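Local coordinates for protein fiber (Human adenovirus 26, PDB 6FJN) that probably attaches the virion to receptors on the host cell through its trimeric knob domain, the part in this chain, at residues 16-19 against 20-23. Numbering follows the deposited sequence.
Sequences MSTE and KDSK
Thr18 and Asp21 are the ends of a type II beta turn, with a weak backbone bond from Asp21 N to Thr18 O (3.3 Å). Glu19 and Lys20 form its corners, and the chain then enters strand 22-31. The Asp21 carboxylate carries most of the contact. It turns back toward the chain entering the turn and accepts three successive backbone N-H groups. OD1 takes Met16 N nearly straight at 2.8 Å, through its syn lone pair. OD2 uses its own syn lone pair for Ser17 N, also at 2.8 Å. Thr18 N reaches OD2 from above the carboxylate plane, at 2.9 Å. Asp21 CG sits between its own backbone N and carbonyl carbon (chi1 68°), which aims the carboxylate into the loop. The three N-H bonds fix the carboxylate's rotation and probably offset its buried negative charge. Met16 CG packs on Ser22 OG at 3.4 Å. Glu19 and Lys20 run side by side, and a water links Glu19 OE2 to Lys20 NZ, weakly at NZ. Ser17 OG is hydrogen-bonded to Glu47 OE2. Asp21 pairs through its backbone with Val44 and Thr45, and Met16 and Ser22 pack on Leu41, fastening the loop beside strand 34-43 in the antiparallel sheet of the fiber knob.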
ATOM      1  N   MET A  16     -15.429  17.835   8.517  1.00 10.35           N
ATOM      2  CA  MET A  16     -14.061  18.246   8.918  1.00 10.69           C
ATOM      3  C   MET A  16     -14.173  19.299  10.025  1.00 12.67           C
ATOM      4  O   MET A  16     -13.588  19.093  11.099  1.00 13.92           O
ATOM      5  CB  MET A  16     -13.281  18.794   7.714  1.00 10.38           C
ATOM      6  CG  MET A  16     -12.936  17.740   6.688  1.00  9.40           C
ATOM      7  SD  MET A  16     -12.006  18.330   5.302  1.00  9.51           S
ATOM      8  CE  MET A  16     -10.407  18.638   6.073  1.00  9.56           C
ATOM      9  N   SER A  17     -14.900  20.348   9.709  1.00 13.60           N
ATOM     10  CA  SER A  17     -15.146  21.471  10.616  1.00 15.11           C
ATOM     11  C   SER A  17     -16.625  21.497  10.996  1.00 15.32           C
ATOM     12  O   SER A  17     -16.979  21.550  12.202  1.00 17.02           O
ATOM     13  CB  SER A  17     -14.703  22.798   9.947  1.00 15.87           C
ATOM     14  OG  SER A  17     -15.137  23.917  10.662  1.00 18.11           O
ATOM     15  N   THR A  18     -17.502  21.570  10.005  1.00 14.76           N
ATOM     16  CA  THR A  18     -18.967  21.608  10.223  1.00 16.32           C
ATOM     17  C   THR A  18     -19.619  20.496   9.419  1.00 15.36           C
ATOM     18  O   THR A  18     -19.014  19.863   8.532  1.00 13.58           O
ATOM     19  CB  THR A  18     -19.559  22.972   9.838  1.00 18.62           C
ATOM     20  OG1 THR A  18     -19.195  23.291   8.512  1.00 19.96           O
ATOM     21  CG2 THR A  18     -19.028  24.039  10.759  1.00 19.43           C
ATOM     22  N   GLU A  19     -20.881  20.235   9.765  1.00 16.53           N
ATOM     23  CA  GLU A  19     -21.558  19.122   9.204  1.00 16.47           C
ATOM     24  C   GLU A  19     -21.592  19.116   7.659  1.00 16.32           C
ATOM     25  O   GLU A  19     -21.938  20.059   7.038  1.00 16.63           O
ATOM     26  CB  GLU A  19     -22.976  19.168   9.739  1.00 18.18           C
ATOM     27  CG  GLU A  19     -23.761  17.917   9.477  1.00 18.87           C
ATOM     28  CD  GLU A  19     -23.295  16.689  10.156  1.00 18.18           C
ATOM     29  OE1 GLU A  19     -22.431  16.631  11.107  1.00 18.76           O
ATOM     30  OE2 GLU A  19     -23.537  15.605   9.551  1.00 19.57           O
ATOM     31  N   LYS A  20     -21.284  17.973   7.082  1.00 15.82           N
ATOM     32  CA  LYS A  20     -21.383  17.819   5.610  1.00 16.07           C
ATOM     33  C   LYS A  20     -20.644  18.905   4.817  1.00 14.76           C
ATOM     34  O   LYS A  20     -21.088  19.411   3.822  1.00 15.64           O
ATOM     35  CB  LYS A  20     -22.815  17.587   5.189  1.00 18.87           C
ATOM     36  CG  LYS A  20     -23.325  16.186   5.551  1.00 20.01           C
ATOM     37  CD  LYS A  20     -24.821  16.110   5.482  1.00 22.75           C
ATOM     38  CE  LYS A  20     -25.310  14.718   5.846  1.00 23.97           C
ATOM     39  NZ  LYS A  20     -26.766  14.574   5.936  1.00 26.22           N
ATOM     40  N   ASP A  21     -19.462  19.247   5.334  1.00 13.08           N
ATOM     41  CA  ASP A  21     -18.581  20.195   4.661  1.00 12.70           C
ATOM     42  C   ASP A  21     -17.589  19.551   3.741  1.00 11.42           C
ATOM     43  O   ASP A  21     -16.816  20.284   3.081  1.00 11.49           O
ATOM     44  CB  ASP A  21     -17.857  21.087   5.688  1.00 12.84           C
ATOM     45  CG  ASP A  21     -16.855  20.384   6.562  1.00 12.12           C
ATOM     46  OD1 ASP A  21     -16.729  19.189   6.443  1.00 10.87           O
ATOM     47  OD2 ASP A  21     -16.228  21.120   7.395  1.00 12.69           O
ATOM     48  N   SER A  22     -17.607  18.236   3.645  1.00 10.71           N
ATOM     49  CA  SER A  22     -16.519  17.522   2.971  1.00  9.96           C
ATOM     50  C   SER A  22     -17.003  16.211   2.390  1.00  9.68           C
ATOM     51  O   SER A  22     -18.067  15.693   2.815  1.00 10.61           O
ATOM     52  CB  SER A  22     -15.371  17.308   3.958  1.00  9.32           C
ATOM     53  OG  SER A  22     -15.768  16.619   5.127  1.00 10.03           O
ATOM     54  N   LYS A  23     -16.252  15.661   1.431  1.00  9.64           N
ATOM     55  CA  LYS A  23     -16.466  14.343   0.893  1.00 10.02           C
ATOM     56  C   LYS A  23     -15.301  13.484   1.339  1.00  8.84           C
ATOM     57  O   LYS A  23     -14.154  13.692   0.913  1.00  8.26           O
ATOM     58  CB  LYS A  23     -16.544  14.326  -0.682  1.00 11.20           C
ATOM     59  CG  LYS A  23     -16.494  12.887  -1.314  1.00 12.13           C
ATOM     60  CD  LYS A  23     -17.806  12.087  -1.252  1.00 13.56           C
ATOM     61  CE  LYS A  23     -17.649  10.592  -1.581  1.00 14.01           C
ATOM     62  NZ  LYS A  23     -18.907   9.974  -2.021  1.00 15.62           N
TER
HETATM   63  O   HOH W   1     -21.033  15.122   8.313  1.00 14.73           O
HETATM   64  O   HOH W   2     -26.129  15.911   8.670  1.00 19.82           O